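Local coordinates for molybdopterin-guanine dinucleotide biosynthesis protein A (MobA) (PDB 3NGW) that probably transfers the guanine nucleotide of GTP to molybdopterin, a nucleotidyltransferase step in making the molybdenum cofactor, at residues 2-7 against 40-45; 88-93 against 124-129; 63-68 against 76-81. All blocks are in the same frame, centred on the assembly; numbering follows the deposited sequence.

Contact 1. Residues 2-7 against 40-45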
loop_
_atom_site.group_PDB
_atom_site.type_symbol
_atom_site.label_atom_id
_atom_site.label_comp_id
_atom_site.label_asym_id
_atom_site.label_seq_id
_atom_site.Cartn_x
_atom_site.Cartn_y
_atom_site.Cartn_z
ATOM N N LYS A 2 11.459 -0.286 -5.729
ATOM C CA LYS A 2 10.908 0.805 -4.926
ATOM C C LYS A 2 9.542 0.403 -4.338
ATOM O O LYS A 2 8.677 -0.119 -5.044
ATOM C CB LYS A 2 10.747 2.066 -5.784
ATOM C CG LYS A 2 11.991 2.938 -5.849
ATOM C CD LYS A 2 11.879 3.994 -6.941
ATOM C CE LYS A 2 11.968 3.356 -8.323
ATOM N NZ LYS A 2 11.597 4.320 -9.390
ATOM N N VAL A 3 9.366 0.662 -3.044
ATOM C CA VAL A 3 8.144 0.333 -2.323
ATOM C C VAL A 3 7.567 1.546 -1.598
ATOM O O VAL A 3 8.279 2.242 -0.867
ATOM C CB VAL A 3 8.413 -0.775 -1.273
ATOM C CG1 VAL A 3 7.130 -1.148 -0.555
ATOM C CG2 VAL A 3 9.019 -2.003 -1.949
ATOM N N ALA A 4 6.279 1.805 -1.810
ATOM C CA ALA A 4 5.596 2.920 -1.152
ATOM C C ALA A 4 4.550 2.328 -0.213
ATOM O O ALA A 4 3.563 1.763 -0.665
ATOM C CB ALA A 4 4.918 3.817 -2.195
ATOM N N VAL A 5 4.763 2.457 1.092
ATOM C CA VAL A 5 3.826 1.917 2.070
ATOM C C VAL A 5 2.848 3.003 2.523
ATOM O O VAL A 5 3.257 4.040 3.043
ATOM C CB VAL A 5 4.583 1.344 3.292
ATOM C CG1 VAL A 5 3.611 0.633 4.240
ATOM C CG2 VAL A 5 5.662 0.361 2.815
ATOM N N LEU A 6 1.559 2.767 2.294
ATOM C CA LEU A 6 0.525 3.728 2.668
ATOM C C LEU A 6 0.155 3.520 4.138
ATOM O O LEU A 6 -0.480 2.523 4.482
ATOM C CB LEU A 6 -0.709 3.541 1.773
ATOM C CG LEU A 6 -0.503 3.602 0.257
ATOM C CD1 LEU A 6 -1.821 3.333 -0.446
ATOM C CD2 LEU A 6 0.040 4.959 -0.154
ATOM N N VAL A 7 0.546 4.461 5.000
ATOM C CA VAL A 7 0.277 4.352 6.435
ATOM C C VAL A 7 -0.577 5.483 7.004
ATOM O O VAL A 7 -0.655 5.657 8.221
ATOM C CB VAL A 7 1.601 4.304 7.253
ATOM C CG1 VAL A 7 2.553 3.281 6.649
ATOM C CG2 VAL A 7 2.249 5.681 7.305
ATOM N N GLN A 40 14.001 -0.032 -1.287
ATOM C CA GLN A 40 14.067 1.420 -1.462
ATOM C C GLN A 40 12.646 1.867 -1.189
ATOM O O GLN A 40 11.839 2.053 -2.102
ATOM C CB GLN A 40 14.461 1.772 -2.884
ATOM C CG GLN A 40 14.828 3.228 -3.031
ATOM C CD GLN A 40 15.097 3.598 -4.466
ATOM O OE1 GLN A 40 15.460 2.740 -5.271
ATOM N NE2 GLN A 40 14.938 4.880 -4.797
ATOM N N THR A 41 12.372 2.061 0.091
ATOM C CA THR A 41 11.041 2.368 0.583
ATOM C C THR A 41 10.769 3.747 1.167
ATOM O O THR A 41 11.639 4.354 1.775
ATOM C CB THR A 41 10.691 1.333 1.667
ATOM O OG1 THR A 41 10.953 0.023 1.152
ATOM C CG2 THR A 41 9.249 1.445 2.094
ATOM N N VAL A 42 9.549 4.234 0.958
ATOM C CA VAL A 42 9.101 5.484 1.559
ATOM C C VAL A 42 7.762 5.140 2.182
ATOM O O VAL A 42 7.032 4.294 1.677
ATOM C CB VAL A 42 8.896 6.650 0.548
ATOM C CG1 VAL A 42 10.216 7.043 -0.067
ATOM C CG2 VAL A 42 7.878 6.263 -0.515
ATOM N N PHE A 43 7.462 5.778 3.301
ATOM C CA PHE A 43 6.205 5.553 3.982
ATOM C C PHE A 43 5.382 6.811 3.772
ATOM O O PHE A 43 5.766 7.898 4.209
ATOM C CB PHE A 43 6.471 5.289 5.456
ATOM C CG PHE A 43 7.227 4.018 5.701
ATOM C CD1 PHE A 43 6.553 2.814 5.893
ATOM C CD2 PHE A 43 8.618 4.011 5.669
ATOM C CE1 PHE A 43 7.264 1.609 6.050
ATOM C CE2 PHE A 43 9.338 2.825 5.822
ATOM C CZ PHE A 43 8.661 1.619 6.011
ATOM N N VAL A 44 4.261 6.654 3.073
ATOM C CA VAL A 44 3.388 7.773 2.750
ATOM C C VAL A 44 2.328 8.041 3.809
ATOM O O VAL A 44 1.396 7.258 3.993
ATOM C CB VAL A 44 2.693 7.544 1.399
ATOM C CG1 VAL A 44 1.951 8.813 0.976
ATOM C CG2 VAL A 44 3.726 7.141 0.358
ATOM N N CYS A 45 2.486 9.166 4.495
ATOM C CA CYS A 45 1.577 9.583 5.557
ATOM C C CYS A 45 0.429 10.411 5.008
ATOM O O CYS A 45 0.506 10.929 3.893
ATOM C CB CYS A 45 2.342 10.404 6.594
ATOM S SG CYS A 45 3.821 9.575 7.203
#
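V5 stands beside the ring of F43, its CB 3.6 Å from F43 CD1, where two parallel strands of the central sheet run side by side. This is the tight part of the contact. The V5 chi1 of -173° sets CG1 anti to the backbone N and CG2 anti to the carbonyl carbon, and both methyls reach the ring: CG2 lies 3.8 Å from F43 CE1, while CG1 meets CD1. T41 CG2 adds a methyl over one face of the same ring, offset toward the rim, and V7 CG1 approaches its edge. Beta-branched residues suit this place, since they fill the space beside an extended backbone. On the other face of the sheet L6 CD2 rests 4.0 Å from V44 CB, and A4, with its single methyl, keeps the layer thin.

Between the strands runs a regular parallel ladder. V3 and V5 each give an N-H to, and take one from, the partner strand; V44 N to V5 O measures 2.8 Å, and V7 N to V44 O closes the series at 3.1 Å.

The start of the strands is looser and open to solvent. There K2 and Q40 lie alongside each other, pointing the same way, with K2 CG 3.5 Å from Q40 CD; only the aliphatic part of the lysine takes part, because NZ goes on to the carbonyl of F83. T41 likewise turns OG1 to the carbonyl of Y36.

Helix 28-36 links the two strands in a beta-alpha-beta crossover and packs on the face of V3, V5 and F43. Helix 72-83 covers the opposite face at A4 and V42, and the backbones of K2, A4 and L6 bond to strand 86-90 on the far side.

Contact 2. Residues 88-93 against 124-129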
loop_
_atom_site.group_PDB
_atom_site.type_symbol
_atom_site.label_atom_id
_atom_site.label_comp_id
_atom_site.label_asym_id
_atom_site.label_seq_id
_atom_site.Cartn_x
_atom_site.Cartn_y
_atom_site.Cartn_z
ATOM N N VAL A 88 2.916 -0.489 -4.473
ATOM C CA VAL A 88 2.243 0.077 -3.311
ATOM C C VAL A 88 1.755 -1.034 -2.400
ATOM O O VAL A 88 1.342 -2.095 -2.855
ATOM C CB VAL A 88 1.042 0.959 -3.737
ATOM C CG1 VAL A 88 0.309 1.488 -2.510
ATOM C CG2 VAL A 88 1.534 2.119 -4.593
ATOM N N ALA A 89 1.831 -0.788 -1.105
ATOM C CA ALA A 89 1.385 -1.755 -0.129
ATOM C C ALA A 89 0.799 -0.942 1.012
ATOM O O ALA A 89 1.426 -0.007 1.506
ATOM C CB ALA A 89 2.546 -2.589 0.355
ATOM N N ALA A 90 -0.418 -1.276 1.415
ATOM C CA ALA A 90 -1.041 -0.555 2.504
ATOM C C ALA A 90 -0.656 -1.212 3.821
ATOM O O ALA A 90 -0.422 -2.422 3.883
ATOM C CB ALA A 90 -2.537 -0.551 2.327
ATOM N N ILE A 91 -0.571 -0.400 4.866
ATOM C CA ILE A 91 -0.237 -0.882 6.190
ATOM C C ILE A 91 -1.328 -1.836 6.665
ATOM O O ILE A 91 -1.094 -2.652 7.549
ATOM C CB ILE A 91 -0.141 0.289 7.183
ATOM C CG1 ILE A 91 0.435 -0.194 8.508
ATOM C CG2 ILE A 91 -1.523 0.884 7.411
ATOM C CD1 ILE A 91 0.824 0.934 9.454
ATOM N N ASP A 92 -2.514 -1.720 6.070
ATOM C CA ASP A 92 -3.652 -2.560 6.426
ATOM C C ASP A 92 -3.373 -4.035 6.163
ATOM O O ASP A 92 -4.067 -4.906 6.686
ATOM C CB ASP A 92 -4.900 -2.141 5.642
ATOM C CG ASP A 92 -5.222 -0.663 5.792
ATOM O OD1 ASP A 92 -4.389 0.182 5.390
ATOM O OD2 ASP A 92 -6.315 -0.341 6.305
HETATM N N MSE A 93 -2.369 -4.313 5.341
HETATM C CA MSE A 93 -1.984 -5.685 5.021
HETATM C C MSE A 93 -0.597 -5.932 5.631
HETATM O O MSE A 93 0.423 -5.701 4.984
HETATM C CB MSE A 93 -1.951 -5.865 3.497
HETATM C CG MSE A 93 -3.330 -5.848 2.850
HETATM SE SE MSE A 93 -3.340 -5.763 0.907
HETATM C CE MSE A 93 -3.694 -3.867 0.684
ATOM N N GLU A 124 -7.346 -5.351 -6.287
ATOM C CA GLU A 124 -6.818 -4.893 -5.010
ATOM C C GLU A 124 -5.773 -3.848 -5.355
ATOM O O GLU A 124 -4.595 -4.166 -5.496
ATOM C CB GLU A 124 -6.178 -6.038 -4.240
ATOM C CG GLU A 124 -5.451 -5.574 -3.003
ATOM C CD GLU A 124 -6.258 -4.585 -2.189
ATOM O OE1 GLU A 124 -6.292 -3.395 -2.555
ATOM O OE2 GLU A 124 -6.871 -4.996 -1.184
ATOM N N PRO A 125 -6.195 -2.580 -5.497
ATOM C CA PRO A 125 -5.333 -1.444 -5.843
ATOM C C PRO A 125 -4.247 -1.042 -4.847
ATOM O O PRO A 125 -3.264 -0.407 -5.237
ATOM C CB PRO A 125 -6.330 -0.307 -6.061
ATOM C CG PRO A 125 -7.619 -1.008 -6.389
ATOM C CD PRO A 125 -7.603 -2.153 -5.416
ATOM N N LEU A 126 -4.427 -1.385 -3.574
ATOM C CA LEU A 126 -3.453 -1.014 -2.560
ATOM C C LEU A 126 -2.369 -2.068 -2.356
ATOM O O LEU A 126 -1.702 -2.111 -1.325
ATOM C CB LEU A 126 -4.164 -0.697 -1.240
ATOM C CG LEU A 126 -5.146 0.466 -1.373
ATOM C CD1 LEU A 126 -5.635 0.895 -0.011
ATOM C CD2 LEU A 126 -4.454 1.631 -2.075
ATOM N N LEU A 127 -2.195 -2.915 -3.359
ATOM C CA LEU A 127 -1.171 -3.946 -3.331
ATOM C C LEU A 127 -0.887 -4.233 -4.800
ATOM O O LEU A 127 -1.186 -5.312 -5.313
ATOM C CB LEU A 127 -1.688 -5.191 -2.609
ATOM C CG LEU A 127 -0.654 -6.144 -1.999
ATOM C CD1 LEU A 127 -0.161 -7.131 -3.013
ATOM C CD2 LEU A 127 0.497 -5.328 -1.433
ATOM N N ALA A 128 -0.322 -3.231 -5.475
ATOM C CA ALA A 128 -0.005 -3.335 -6.897
ATOM C C ALA A 128 1.121 -2.412 -7.363
ATOM O O ALA A 128 1.598 -1.552 -6.626
ATOM C CB ALA A 128 -1.258 -3.057 -7.715
ATOM N N TYR A 129 1.524 -2.616 -8.611
ATOM C CA TYR A 129 2.571 -1.841 -9.257
ATOM C C TYR A 129 1.972 -0.634 -9.985
ATOM O O TYR A 129 0.946 -0.749 -10.662
ATOM C CB TYR A 129 3.307 -2.727 -10.267
ATOM C CG TYR A 129 4.155 -1.957 -11.254
ATOM C CD1 TYR A 129 5.453 -1.544 -10.934
ATOM C CD2 TYR A 129 3.629 -1.567 -12.484
ATOM C CE1 TYR A 129 6.197 -0.752 -11.825
ATOM C CE2 TYR A 129 4.360 -0.781 -13.365
ATOM C CZ TYR A 129 5.634 -0.378 -13.033
ATOM O OH TYR A 129 6.312 0.420 -13.923
#
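M93, modelled as selenomethionine, lays its end across L126 and L127. Its SE lies 3.9 Å from L127 CB, and beyond a bend at chi3 of -100° the terminal CE sits 3.7 Å from L126 CB, the two side chains crossing at about a right angle. A long, unbranched methionine chain suits this spot, since it can reach over both leucines; CE also borders the carboxylate of E124, 3.9 Å from OE2. That carboxylate is held by its own turn: E124 OE1 takes the N-H of L126 at 2.9 Å, on its anti side. The two alanines of the strand point to opposite faces, A90 CB meeting L126 CB on one and A89 CB lying 3.9 Å from L127 CD2 on the other.

Residues 124-127 form a type I beta turn on the way into strand 129-130, which runs antiparallel to strand 86-90 in the mixed sheet of this GT-A-like domain. V88 N to A128 O, at 2.7 Å and 172°, is the straight bond of the junction; A128 N to V88 O and A90 N to L126 O are weak. At the end of the strand, residues 90-93 make a second type I turn, from which D92 forms a salt bridge with K18. The M93 side chain lies about 10 Å from that of D184, a known calcium-binding residue, although the ion is not bound to this chain in the model.

Contact 3. Residues 63-68 against 76-81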
loop_
_atom_site.group_PDB
_atom_site.type_symbol
_atom_site.label_atom_id
_atom_site.label_comp_id
_atom_site.label_asym_id
_atom_site.label_seq_id
_atom_site.Cartn_x
_atom_site.Cartn_y
_atom_site.Cartn_z
ATOM N N ILE A 63 7.008 10.547 3.804
ATOM C CA ILE A 63 6.590 11.597 2.888
ATOM C C ILE A 63 5.069 11.812 2.951
ATOM O O ILE A 63 4.358 11.085 3.646
ATOM C CB ILE A 63 7.034 11.242 1.443
ATOM C CG1 ILE A 63 6.342 9.958 0.968
ATOM C CG2 ILE A 63 8.546 11.026 1.415
ATOM C CD1 ILE A 63 6.586 9.636 -0.495
ATOM N N TRP A 64 4.580 12.808 2.219
ATOM C CA TRP A 64 3.161 13.125 2.203
ATOM C C TRP A 64 2.831 13.873 0.912
ATOM O O TRP A 64 3.735 14.379 0.247
ATOM C CB TRP A 64 2.819 13.982 3.425
ATOM C CG TRP A 64 3.530 15.315 3.450
ATOM C CD1 TRP A 64 3.114 16.479 2.863
ATOM C CD2 TRP A 64 4.802 15.606 4.050
ATOM N NE1 TRP A 64 4.044 17.474 3.062
ATOM C CE2 TRP A 64 5.088 16.965 3.789
ATOM C CE3 TRP A 64 5.724 14.852 4.785
ATOM C CZ2 TRP A 64 6.254 17.585 4.228
ATOM C CZ3 TRP A 64 6.890 15.468 5.227
ATOM C CH2 TRP A 64 7.143 16.826 4.948
ATOM N N ASP A 65 1.547 13.928 0.550
ATOM C CA ASP A 65 1.115 14.629 -0.663
ATOM C C ASP A 65 1.367 16.127 -0.493
ATOM O O ASP A 65 0.787 16.764 0.389
ATOM C CB ASP A 65 -0.373 14.386 -0.925
ATOM C CG ASP A 65 -0.808 14.848 -2.317
ATOM O OD1 ASP A 65 -0.403 14.209 -3.316
ATOM O OD2 ASP A 65 -1.547 15.849 -2.416
ATOM N N LEU A 66 2.220 16.679 -1.353
ATOM C CA LEU A 66 2.589 18.096 -1.301
ATOM C C LEU A 66 1.389 19.032 -1.244
ATOM O O LEU A 66 1.405 20.023 -0.514
ATOM C CB LEU A 66 3.452 18.478 -2.512
ATOM C CG LEU A 66 4.629 19.443 -2.272
ATOM C CD1 LEU A 66 5.174 19.927 -3.624
ATOM C CD2 LEU A 66 4.193 20.641 -1.434
ATOM N N HIS A 67 0.352 18.730 -2.017
ATOM C CA HIS A 67 -0.818 19.589 -2.017
ATOM C C HIS A 67 -1.957 19.055 -1.155
ATOM O O HIS A 67 -3.129 19.064 -1.544
ATOM C CB HIS A 67 -1.277 19.854 -3.453
ATOM C CG HIS A 67 -0.261 20.588 -4.277
ATOM N ND1 HIS A 67 0.392 21.714 -3.822
ATOM C CD2 HIS A 67 0.215 20.355 -5.524
ATOM C CE1 HIS A 67 1.227 22.143 -4.752
ATOM N NE2 HIS A 67 1.139 21.337 -5.795
ATOM N N LYS A 68 -1.580 18.591 0.030
ATOM C CA LYS A 68 -2.507 18.075 1.021
ATOM C C LYS A 68 -3.674 17.255 0.463
ATOM O O LYS A 68 -4.833 17.504 0.799
ATOM C CB LYS A 68 -3.033 19.245 1.863
ATOM C CG LYS A 68 -1.961 20.283 2.209
ATOM C CD LYS A 68 -2.377 21.181 3.375
ATOM C CE LYS A 68 -2.002 20.573 4.740
ATOM N NZ LYS A 68 -2.543 19.192 4.982
ATOM N N ILE A 76 -0.699 7.331 -3.308
ATOM C CA ILE A 76 -0.009 6.691 -4.420
ATOM C C ILE A 76 0.628 7.779 -5.278
ATOM O O ILE A 76 1.809 7.699 -5.635
ATOM C CB ILE A 76 -0.991 5.859 -5.272
ATOM C CG1 ILE A 76 -1.509 4.682 -4.447
ATOM C CG2 ILE A 76 -0.305 5.346 -6.534
ATOM C CD1 ILE A 76 -2.664 3.931 -5.106
ATOM N N HIS A 77 -0.157 8.807 -5.589
ATOM C CA HIS A 77 0.315 9.935 -6.384
ATOM C C HIS A 77 1.567 10.535 -5.757
ATOM O O HIS A 77 2.541 10.817 -6.449
ATOM C CB HIS A 77 -0.784 11.005 -6.477
ATOM C CG HIS A 77 -0.337 12.288 -7.111
ATOM N ND1 HIS A 77 0.024 13.397 -6.375
ATOM C CD2 HIS A 77 -0.175 12.630 -8.413
ATOM C CE1 HIS A 77 0.389 14.367 -7.196
ATOM N NE2 HIS A 77 0.279 13.928 -8.437
ATOM N N ALA A 78 1.526 10.724 -4.443
ATOM C CA ALA A 78 2.653 11.286 -3.716
ATOM C C ALA A 78 3.909 10.449 -3.937
ATOM O O ALA A 78 4.993 10.988 -4.177
ATOM C CB ALA A 78 2.330 11.359 -2.222
ATOM N N ALA A 79 3.772 9.132 -3.846
ATOM C CA ALA A 79 4.919 8.249 -4.047
ATOM C C ALA A 79 5.442 8.354 -5.481
ATOM O O ALA A 79 6.646 8.394 -5.700
ATOM C CB ALA A 79 4.537 6.797 -3.724
ATOM N N LEU A 80 4.546 8.394 -6.460
ATOM C CA LEU A 80 4.990 8.506 -7.839
ATOM C C LEU A 80 5.747 9.808 -8.076
ATOM O O LEU A 80 6.751 9.825 -8.795
ATOM C CB LEU A 80 3.807 8.403 -8.800
ATOM C CG LEU A 80 3.117 7.036 -8.756
ATOM C CD1 LEU A 80 1.957 7.034 -9.716
ATOM C CD2 LEU A 80 4.102 5.926 -9.106
ATOM N N ARG A 81 5.279 10.899 -7.467
ATOM C CA ARG A 81 5.940 12.197 -7.626
ATOM C C ARG A 81 7.260 12.250 -6.852
ATOM O O ARG A 81 8.132 13.062 -7.152
ATOM C CB ARG A 81 5.025 13.335 -7.147
ATOM C CG ARG A 81 3.740 13.501 -7.937
ATOM C CD ARG A 81 3.997 13.756 -9.413
ATOM N NE ARG A 81 2.755 14.034 -10.141
ATOM C CZ ARG A 81 2.631 13.987 -11.466
ATOM N NH1 ARG A 81 3.671 13.668 -12.230
ATOM N NH2 ARG A 81 1.468 14.261 -12.035
#
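A loop leaving the edge strand of the sheet leans here on the flank of helix 72-83, with D65 and H77 joined by a histidine-carboxylate hydrogen bond amid light apolar packing. H77 ND1 gives its proton to D65 OD1 over 3.2 Å, with an N-H...O angle of 161°. The oxygen lies at the edge of the imidazole, close to its plane, and is approached nearly along its C-O bond; carboxylate and ring are turned 56° against each other. Both residues start with CG opposite the backbone N (chi1 -168° in D65), which carries each polar group out from its own backbone across the gap. D65 is divided between two tasks, for OD2 accepts the N-H of G69, so the carboxylate is gripped at both oxygens and its rotation is fixed. A leucine in place of D65 would probably leave both H77 ND1 and the amide of G69 without their acceptor and set the imidazole freer to turn.

R81, one helical turn on, lays its CG over one face of the H77 ring, 3.4 Å above the plane. Beside this polar link, A78 points its methyl toward the loop backbone, with CB 3.8 Å from D65 CA and 4.0 Å from W64 C; a residue this small lets the loop come close. I63 ends the apolar row, its CD1 4.2 Å from A79 CA.

The loop continues strand 62-63, whose I63 also packs on V42 and V44 of strand 40-44, and W64 turns to helix 48-55. Helix 135-143 packs alongside helix 72-83, where H77 also touches E139 and I142 and R81 forms salt bridges with D136 and E139.

Starting from the N terminus, contact 1 closes first: the chain leaves 2-7, passes through helix 28-36 and returns at 40-45. Contact 3 follows with a short loop, from 63-68 into helix 72-83, and contact 2 closes last, 88-93 being rejoined by 124-129 after helix 98-111 and strand 115-119. The loops run in series, none enclosing or crossing another. In space they adjoin: L6 N bonds A89 O to bring contacts 1 and 2 into one sheet, while C45 N and I63 O add the edge strand beside contact 3. Helix 72-83 lies over that sheet, A79 packing on A4 and I76 on V88 and L126.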